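PDB 5DGG: legionella ubiquitin-specific protease A domain-containing protein from Legionella pneumophila subsp. pneumophila, which is of unknown function but carries a Legionella ubiquitin-specific protease A domain of the CA peptidase clan, and so possibly acts on ubiquitin conjugates. Local coordinates for residues A[28-33]-A[63-68]; A[81-86]-A[99-104]. All blocks are in the same frame, centred on the assembly; numbering follows the deposited sequence. Where two conformers were deposited one is given.

Contact 1: A[28-33]-A[63-68]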
ATOM      1  N   LEU A  28       8.695  -0.970   2.480  1.00 28.95           N
ATOM      2  CA  LEU A  28       9.180  -1.670   3.657  1.00 30.12           C
ATOM      3  C   LEU A  28       9.489  -3.107   3.260  1.00 28.64           C
ATOM      4  O   LEU A  28       8.734  -3.717   2.522  1.00 26.37           O
ATOM      5  CB  LEU A  28       8.133  -1.724   4.751  1.00 29.88           C
ATOM      6  CG  LEU A  28       8.089  -0.727   5.825  1.00 34.34           C
ATOM      7  CD1 LEU A  28       7.077  -1.224   6.855  1.00 35.92           C
ATOM      8  CD2 LEU A  28       9.493  -0.536   6.415  1.00 37.27           C
ATOM      9  N   ASN A  29      10.591  -3.639   3.769  1.00 28.22           N
ATOM     10  CA  ASN A  29      10.944  -5.028   3.568  1.00 28.06           C
ATOM     11  C   ASN A  29      10.681  -5.780   4.867  1.00 28.10           C
ATOM     12  O   ASN A  29      11.435  -5.643   5.846  1.00 28.13           O
ATOM     13  CB  ASN A  29      12.440  -5.080   3.241  1.00 30.38           C
ATOM     14  CG  ASN A  29      12.907  -6.444   2.958  1.00 31.30           C
ATOM     15  OD1 ASN A  29      12.541  -7.423   3.616  1.00 29.17           O
ATOM     16  ND2 ASN A  29      13.696  -6.546   1.905  1.00 35.83           N
ATOM     17  N   ARG A  30       9.676  -6.635   4.875  1.00 28.57           N
ATOM     18  CA  ARG A  30       9.243  -7.277   6.124  1.00 31.76           C
ATOM     19  C   ARG A  30      10.208  -8.304   6.644  1.00 32.54           C
ATOM     20  O   ARG A  30      10.122  -8.673   7.809  1.00 32.75           O
ATOM     21  CB  ARG A  30       7.861  -7.921   5.996  1.00 35.56           C
ATOM     22  CG  ARG A  30       7.772  -9.079   5.068  1.00 41.09           C
ATOM     23  CD  ARG A  30       6.300  -9.514   4.837  1.00 49.23           C
ATOM     24  NE  ARG A  30       6.013 -10.592   5.778  1.00 52.65           N
ATOM     25  CZ  ARG A  30       5.870 -11.867   5.454  1.00 54.94           C
ATOM     26  NH1 ARG A  30       5.867 -12.260   4.175  1.00 58.31           N
ATOM     27  NH2 ARG A  30       5.681 -12.754   6.422  1.00 56.80           N
ATOM     28  N   TYR A  31      11.154  -8.751   5.818  1.00 32.46           N
ATOM     29  CA  TYR A  31      12.201  -9.701   6.289  1.00 34.06           C
ATOM     30  C   TYR A  31      13.408  -9.074   6.951  1.00 35.48           C
ATOM     31  O   TYR A  31      14.092  -9.721   7.750  1.00 37.42           O
ATOM     32  CB  TYR A  31      12.669 -10.547   5.141  1.00 34.19           C
ATOM     33  CG  TYR A  31      11.534 -11.384   4.665  1.00 37.46           C
ATOM     34  CD1 TYR A  31      11.063 -12.407   5.450  1.00 40.77           C
ATOM     35  CD2 TYR A  31      10.944 -11.151   3.482  1.00 34.92           C
ATOM     36  CE1 TYR A  31       9.992 -13.171   5.046  1.00 44.78           C
ATOM     37  CE2 TYR A  31       9.867 -11.905   3.064  1.00 41.91           C
ATOM     38  CZ  TYR A  31       9.392 -12.903   3.871  1.00 43.04           C
ATOM     39  OH  TYR A  31       8.340 -13.714   3.498  1.00 50.33           O
ATOM     40  N   ASP A  32      13.683  -7.834   6.609  1.00 33.73           N
ATOM     41  CA  ASP A  32      14.857  -7.126   7.077  1.00 33.51           C
ATOM     42  C   ASP A  32      14.480  -6.270   8.316  1.00 33.86           C
ATOM     43  O   ASP A  32      13.803  -5.267   8.214  1.00 31.14           O
ATOM     44  CB  ASP A  32      15.379  -6.230   5.948  1.00 33.62           C
ATOM     45  CG  ASP A  32      16.612  -5.438   6.319  1.00 37.04           C
ATOM     46  OD1 ASP A  32      17.026  -4.608   5.504  1.00 38.92           O
ATOM     47  OD2 ASP A  32      17.172  -5.615   7.418  1.00 38.42           O
ATOM     48  N   SER A  33      14.918  -6.703   9.488  1.00 33.96           N
ATOM     49  CA  SER A  33      14.569  -6.023  10.721  0.60 36.78           C
ATOM     50  C   SER A  33      15.000  -4.552  10.657  1.00 36.93           C
ATOM     51  O   SER A  33      14.334  -3.672  11.233  1.00 35.69           O
ATOM     52  CB  SER A  33      15.218  -6.721  11.918  0.60 38.90           C
ATOM     53  OG  SER A  33      16.605  -6.915  11.687  0.60 40.14           O
ATOM     54  N   HIS A  63       5.898 -10.874  -2.718  1.00 30.17           N
ATOM     55  CA  HIS A  63       4.467 -10.782  -2.705  1.00 29.91           C
ATOM     56  C   HIS A  63       4.022  -9.424  -2.072  1.00 27.31           C
ATOM     57  O   HIS A  63       3.669  -9.391  -0.908  1.00 25.63           O
ATOM     58  CB  HIS A  63       3.927 -11.978  -1.899  1.00 30.22           C
ATOM     59  CG  HIS A  63       2.436 -12.145  -1.949  1.00 32.22           C
ATOM     60  ND1 HIS A  63       1.828 -13.287  -2.431  1.00 32.60           N
ATOM     61  CD2 HIS A  63       1.430 -11.298  -1.623  1.00 30.62           C
ATOM     62  CE1 HIS A  63       0.522 -13.159  -2.329  1.00 33.23           C
ATOM     63  NE2 HIS A  63       0.255 -11.954  -1.860  1.00 31.82           N
ATOM     64  N   TRP A  64       4.047  -8.346  -2.853  1.00 24.90           N
ATOM     65  CA  TRP A  64       3.702  -7.013  -2.370  1.00 24.83           C
ATOM     66  C   TRP A  64       2.308  -6.988  -1.788  1.00 24.08           C
ATOM     67  O   TRP A  64       1.389  -7.622  -2.316  1.00 24.67           O
ATOM     68  CB  TRP A  64       3.807  -5.979  -3.502  1.00 25.65           C
ATOM     69  CG  TRP A  64       5.256  -5.788  -3.931  1.00 26.56           C
ATOM     70  CD1 TRP A  64       5.870  -6.323  -5.041  1.00 27.21           C
ATOM     71  CD2 TRP A  64       6.228  -5.019  -3.262  1.00 25.09           C
ATOM     72  NE1 TRP A  64       7.188  -5.937  -5.088  1.00 27.93           N
ATOM     73  CE2 TRP A  64       7.436  -5.120  -4.016  1.00 27.96           C
ATOM     74  CE3 TRP A  64       6.211  -4.245  -2.112  1.00 25.15           C
ATOM     75  CZ2 TRP A  64       8.613  -4.493  -3.627  1.00 29.16           C
ATOM     76  CZ3 TRP A  64       7.367  -3.581  -1.753  1.00 28.25           C
ATOM     77  CH2 TRP A  64       8.574  -3.732  -2.496  1.00 26.80           C
ATOM     78  N   ARG A  65       2.190  -6.299  -0.666  1.00 22.26           N
ATOM     79  CA  ARG A  65       0.940  -6.032  -0.004  1.00 21.51           C
ATOM     80  C   ARG A  65       0.856  -4.555   0.386  1.00 21.00           C
ATOM     81  O   ARG A  65       1.850  -3.827   0.402  1.00 21.31           O
ATOM     82  CB  ARG A  65       0.807  -6.931   1.238  1.00 22.36           C
ATOM     83  CG  ARG A  65       0.672  -8.415   0.938  1.00 24.00           C
ATOM     84  CD  ARG A  65       0.602  -9.228   2.220  1.00 26.26           C
ATOM     85  NE  ARG A  65       0.585 -10.653   1.956  1.00 27.93           N
ATOM     86  CZ  ARG A  65       1.667 -11.437   1.843  1.00 29.01           C
ATOM     87  NH1 ARG A  65       2.895 -10.984   1.973  1.00 29.53           N
ATOM     88  NH2 ARG A  65       1.502 -12.712   1.599  1.00 31.74           N
ATOM     89  N   GLY A  66      -0.344  -4.095   0.661  1.00 20.20           N
ATOM     90  CA  GLY A  66      -0.552  -2.713   1.042  1.00 20.54           C
ATOM     91  C   GLY A  66      -1.108  -2.573   2.437  1.00 19.83           C
ATOM     92  O   GLY A  66      -1.903  -3.384   2.887  1.00 18.39           O
ATOM     93  N   VAL A  67      -0.605  -1.582   3.155  1.00 18.30           N
ATOM     94  CA  VAL A  67      -1.070  -1.241   4.458  1.00 18.68           C
ATOM     95  C   VAL A  67      -1.608   0.179   4.440  1.00 19.10           C
ATOM     96  O   VAL A  67      -0.878   1.118   4.032  1.00 19.68           O
ATOM     97  CB  VAL A  67       0.109  -1.317   5.448  1.00 18.94           C
ATOM     98  CG1 VAL A  67      -0.284  -0.794   6.824  1.00 21.24           C
ATOM     99  CG2 VAL A  67       0.637  -2.713   5.500  1.00 20.59           C
ATOM    100  N   TYR A  68      -2.835   0.361   4.894  1.00 18.82           N
ATOM    101  CA  TYR A  68      -3.518   1.669   4.880  1.00 20.13           C
ATOM    102  C   TYR A  68      -4.049   1.998   6.255  1.00 19.95           C
ATOM    103  O   TYR A  68      -4.990   1.347   6.744  1.00 20.70           O
ATOM    104  CB  TYR A  68      -4.633   1.727   3.809  1.00 19.70           C
ATOM    105  CG  TYR A  68      -4.131   1.180   2.532  1.00 19.36           C
ATOM    106  CD1 TYR A  68      -3.479   1.997   1.652  1.00 19.62           C
ATOM    107  CD2 TYR A  68      -4.296  -0.162   2.199  1.00 18.29           C
ATOM    108  CE1 TYR A  68      -2.944   1.507   0.496  1.00 19.16           C
ATOM    109  CE2 TYR A  68      -3.762  -0.666   1.051  1.00 18.77           C
ATOM    110  CZ  TYR A  68      -3.069   0.166   0.211  1.00 19.55           C
ATOM    111  OH  TYR A  68      -2.565  -0.281  -0.994  1.00 19.83           O
TER

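Contact 2: A[81-86]-A[99-104]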
ATOM      1  N   TYR A  81      -7.303   3.681  15.427  1.00 30.37           N
ATOM      2  CA  TYR A  81      -6.794   3.781  14.106  1.00 25.78           C
ATOM      3  C   TYR A  81      -7.342   2.583  13.318  1.00 26.75           C
ATOM      4  O   TYR A  81      -7.293   1.458  13.832  1.00 25.69           O
ATOM      5  CB  TYR A  81      -5.289   3.643  14.166  1.00 26.58           C
ATOM      6  CG  TYR A  81      -4.559   4.696  15.024  1.00 26.88           C
ATOM      7  CD1 TYR A  81      -4.028   5.831  14.446  1.00 27.70           C
ATOM      8  CD2 TYR A  81      -4.380   4.520  16.379  1.00 30.23           C
ATOM      9  CE1 TYR A  81      -3.380   6.812  15.200  1.00 28.40           C
ATOM     10  CE2 TYR A  81      -3.708   5.495  17.146  1.00 32.87           C
ATOM     11  CZ  TYR A  81      -3.224   6.651  16.535  1.00 31.44           C
ATOM     12  OH  TYR A  81      -2.578   7.604  17.301  1.00 33.28           O
ATOM     13  N   ASP A  82      -7.837   2.818  12.101  1.00 24.12           N
ATOM     14  CA  ASP A  82      -8.236   1.767  11.185  1.00 23.95           C
ATOM     15  C   ASP A  82      -7.048   1.341  10.406  1.00 23.48           C
ATOM     16  O   ASP A  82      -6.349   2.176   9.822  1.00 23.14           O
ATOM     17  CB  ASP A  82      -9.342   2.255  10.211  1.00 26.30           C
ATOM     18  CG  ASP A  82     -10.737   1.999  10.705  1.00 32.40           C
ATOM     19  OD1 ASP A  82     -10.926   1.855  11.943  1.00 32.90           O
ATOM     20  OD2 ASP A  82     -11.667   1.930   9.826  1.00 38.63           O
ATOM     21  N   LEU A  83      -6.793   0.047  10.357  1.00 21.48           N
ATOM     22  CA  LEU A  83      -5.674  -0.473   9.654  1.00 21.21           C
ATOM     23  C   LEU A  83      -6.144  -1.517   8.603  1.00 20.92           C
ATOM     24  O   LEU A  83      -6.587  -2.630   8.960  1.00 21.37           O
ATOM     25  CB  LEU A  83      -4.778  -1.129  10.681  1.00 24.88           C
ATOM     26  CG  LEU A  83      -3.511  -1.712  10.169  1.00 28.14           C
ATOM     27  CD1 LEU A  83      -2.608  -0.582   9.664  1.00 30.37           C
ATOM     28  CD2 LEU A  83      -2.865  -2.597  11.240  1.00 32.47           C
ATOM     29  N   GLU A  84      -6.116  -1.149   7.346  1.00 18.82           N
ATOM     30  CA  GLU A  84      -6.503  -2.074   6.274  1.00 21.05           C
ATOM     31  C   GLU A  84      -5.265  -2.763   5.728  1.00 20.77           C
ATOM     32  O   GLU A  84      -4.287  -2.092   5.359  1.00 21.20           O
ATOM     33  CB  GLU A  84      -7.203  -1.333   5.140  1.00 20.51           C
ATOM     34  CG  GLU A  84      -7.453  -2.207   3.932  1.00 23.37           C
ATOM     35  CD  GLU A  84      -8.161  -1.526   2.757  1.00 26.41           C
ATOM     36  OE1 GLU A  84      -8.548  -0.335   2.882  1.00 26.03           O
ATOM     37  OE2 GLU A  84      -8.268  -2.178   1.677  1.00 25.28           O
ATOM     38  N   LEU A  85      -5.298  -4.080   5.698  1.00 20.09           N
ATOM     39  CA  LEU A  85      -4.226  -4.899   5.178  1.00 20.52           C
ATOM     40  C   LEU A  85      -4.656  -5.598   3.918  1.00 20.44           C
ATOM     41  O   LEU A  85      -5.533  -6.450   3.958  1.00 21.21           O
ATOM     42  CB  LEU A  85      -3.807  -5.919   6.247  1.00 23.36           C
ATOM     43  CG  LEU A  85      -3.410  -5.355   7.618  1.00 25.49           C
ATOM     44  CD1 LEU A  85      -3.021  -6.449   8.643  1.00 25.89           C
ATOM     45  CD2 LEU A  85      -2.306  -4.345   7.498  1.00 27.27           C
ATOM     46  N   PHE A  86      -4.101  -5.174   2.773  1.00 20.58           N
ATOM     47  CA  PHE A  86      -4.532  -5.591   1.422  1.00 20.98           C
ATOM     48  C   PHE A  86      -3.556  -6.618   0.850  1.00 20.60           C
ATOM     49  O   PHE A  86      -2.363  -6.384   0.795  1.00 19.24           O
ATOM     50  CB  PHE A  86      -4.604  -4.373   0.490  1.00 21.18           C
ATOM     51  CG  PHE A  86      -4.777  -4.699  -0.958  1.00 21.56           C
ATOM     52  CD1 PHE A  86      -6.019  -5.012  -1.464  1.00 21.86           C
ATOM     53  CD2 PHE A  86      -3.677  -4.700  -1.813  1.00 22.29           C
ATOM     54  CE1 PHE A  86      -6.178  -5.292  -2.812  1.00 23.05           C
ATOM     55  CE2 PHE A  86      -3.833  -4.959  -3.147  1.00 23.29           C
ATOM     56  CZ  PHE A  86      -5.098  -5.247  -3.655  1.00 23.06           C
ATOM     57  N   ASP A  99       0.751  -9.350  12.761  1.00 29.47           N
ATOM     58  CA  ASP A  99       1.725  -9.205  13.848  1.00 32.31           C
ATOM     59  C   ASP A  99       2.753  -8.168  13.527  1.00 29.79           C
ATOM     60  O   ASP A  99       3.134  -7.408  14.393  1.00 28.79           O
ATOM     61  CB  ASP A  99       2.478 -10.514  14.071  1.00 39.68           C
ATOM     62  CG  ASP A  99       1.670 -11.513  14.853  1.00 49.57           C
ATOM     63  OD1 ASP A  99       1.014 -11.103  15.848  1.00 55.00           O
ATOM     64  OD2 ASP A  99       1.681 -12.705  14.463  1.00 59.82           O
ATOM     65  N   TYR A 100       3.184  -8.187  12.267  1.00 27.23           N
ATOM     66  CA  TYR A 100       4.193  -7.292  11.749  1.00 27.21           C
ATOM     67  C   TYR A 100       3.776  -5.866  11.924  1.00 24.81           C
ATOM     68  O   TYR A 100       4.540  -5.052  12.465  1.00 23.59           O
ATOM     69  CB  TYR A 100       4.481  -7.572  10.263  1.00 27.61           C
ATOM     70  CG  TYR A 100       5.546  -6.684   9.658  1.00 27.73           C
ATOM     71  CD1 TYR A 100       6.898  -6.874   9.981  1.00 30.55           C
ATOM     72  CD2 TYR A 100       5.231  -5.661   8.778  1.00 26.08           C
ATOM     73  CE1 TYR A 100       7.875  -6.066   9.424  1.00 30.11           C
ATOM     74  CE2 TYR A 100       6.202  -4.846   8.230  1.00 26.31           C
ATOM     75  CZ  TYR A 100       7.535  -5.079   8.557  1.00 28.58           C
ATOM     76  OH  TYR A 100       8.533  -4.300   8.065  1.00 28.76           O
ATOM     77  N   VAL A 101       2.564  -5.534  11.480  1.00 22.87           N
ATOM     78  CA  VAL A 101       2.130  -4.161  11.538  1.00 23.43           C
ATOM     79  C   VAL A 101       1.773  -3.714  12.959  1.00 22.56           C
ATOM     80  O   VAL A 101       2.052  -2.562  13.333  1.00 21.83           O
ATOM     81  CB  VAL A 101       0.912  -3.887  10.610  1.00 24.06           C
ATOM     82  CG1 VAL A 101       0.567  -2.418  10.686  1.00 27.08           C
ATOM     83  CG2 VAL A 101       1.289  -4.218   9.182  1.00 25.11           C
ATOM     84  N   LEU A 102       1.121  -4.595  13.712  1.00 22.37           N
ATOM     85  CA  LEU A 102       0.837  -4.315  15.087  1.00 26.04           C
ATOM     86  C   LEU A 102       2.135  -4.038  15.880  1.00 27.99           C
ATOM     87  O   LEU A 102       2.193  -3.108  16.665  1.00 26.66           O
ATOM     88  CB  LEU A 102       0.081  -5.469  15.736  1.00 28.28           C
ATOM     89  CG  LEU A 102      -1.405  -5.552  15.440  1.00 30.85           C
ATOM     90  CD1 LEU A 102      -1.993  -6.805  16.103  1.00 34.85           C
ATOM     91  CD2 LEU A 102      -2.125  -4.288  15.921  1.00 31.94           C
ATOM     92  N   ASP A 103       3.171  -4.809  15.624  1.00 29.36           N
ATOM     93  CA  ASP A 103       4.462  -4.564  16.287  1.00 33.52           C
ATOM     94  C   ASP A 103       5.100  -3.267  15.835  1.00 31.43           C
ATOM     95  O   ASP A 103       5.664  -2.547  16.638  1.00 32.37           O
ATOM     96  CB  ASP A 103       5.407  -5.728  16.089  1.00 39.74           C
ATOM     97  CG  ASP A 103       4.981  -6.945  16.859  1.00 49.98           C
ATOM     98  OD1 ASP A 103       3.782  -7.067  17.202  1.00 59.76           O
ATOM     99  OD2 ASP A 103       5.834  -7.827  17.107  1.00 65.63           O
ATOM    100  N   LEU A 104       4.963  -2.930  14.568  1.00 29.44           N
ATOM    101  CA  LEU A 104       5.447  -1.653  14.061  1.00 29.94           C
ATOM    102  C   LEU A 104       4.729  -0.503  14.728  1.00 30.10           C
ATOM    103  O   LEU A 104       5.356   0.448  15.222  1.00 31.24           O
ATOM    104  CB  LEU A 104       5.239  -1.636  12.571  1.00 34.54           C
ATOM    105  CG  LEU A 104       5.716  -0.524  11.676  1.00 40.30           C
ATOM    106  CD1 LEU A 104       7.151  -0.178  11.988  1.00 45.44           C
ATOM    107  CD2 LEU A 104       5.585  -1.048  10.275  1.00 42.74           C
TER

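Contact 1: A[28-33]-A[63-68]
R30 reaches across to R65, guanidinium beside guanidinium, with NH1 of R30 3.9 Å from NH1 of R65 and the two planes nearly perpendicular (88°). The approach spans strand 54-60 of the mixed sheet, which lies between the end of strand 22-29 and the start of strand 65-70, a gap that suits the long side chain of arginine. No hydrogen bond joins the two segments. R65 is straight from CG to NE, whereas R30 bends at chi3 (-95°). The two like charges are probably made tolerable by D87, whose carboxylate forms a salt bridge with NE of R65 and accepts a hydrogen bond from NE2 of H63. The same histidine supports the guanidinium of R65 from one face, its CD2 lying 3.4 Å above the plane and over the centre. The buried indole of W64 brings CZ3 to 4.5 Å from the carbonyl O of L28, while its NE1 is hydrogen-bonded to O of M6. After N29 the chain leaves the strand in a type I turn, N29 to D32, reinforced by N29, whose OD1 makes an Asx turn with N of Y31 at 2.9 Å, in the carbonyl plane, and also accepts from N of D32 at 3.2 Å, above it.

Contact 2: A[81-86]-A[99-104]
V101 meets the strand with both of its methyls, and L83 and L85, two residues apart on that strand, are its partners. This is the packing of a helix on a sheet within a beta-alpha-beta unit, strand 81-86 leading through helix 98-108 to strand 115-120. A branched valine suits the helix face here, because its two methyls diverge straight from CB. With CG1 anti to the backbone N (chi1 -177°) and CG2 anti to the carbonyl carbon, one methyl is turned to each leucine. CG1 of V101 lies 3.5 Å from CD2 of L83, tighter than usual for two carbons, and 3.8 Å from CD1 of the same residue, so the leucine fork receives it on both branches. CG2 of V101 reaches CD2 of L85 at 4.0 Å, and these two side chains run alongside one another, pointing opposite ways. The reach of the leucines spans the gap, since even the nearest alpha carbons, CA of L83 and CA of V101, are 8.8 Å apart. No hydrogen bond crosses the interface; it is held by apolar packing. V67 of the neighbouring strand 65-70 touches L83, L85 and V101. L102 rests on V115 and I117 of strand 115-120, and L104 packs on I40 and L43 of helix 33-47, so helix 98-108 lies on the sheet with helix 33-47 beside it.

In the fold
From the N terminus, strand 22-29 ends in contact 1, and the chain then passes through helix 33-47 and strand 54-60 before 63-68 returns to complete it, closing a loop of 29 residues. Contact 2 opens only afterwards: 12 residues separate 81-86 from 99-104, the last of them already in helix 98-108. The two contacts are therefore in series, neither nested nor crossed. They are joined through the sheet, where strands 65-70 and 81-86 are antiparallel neighbours with probable hydrogen bonds from F86 N to G66 O and from E84 N to Y68 O. A second link is L28 against Y100, which ties strand 22-29 to helix 98-108.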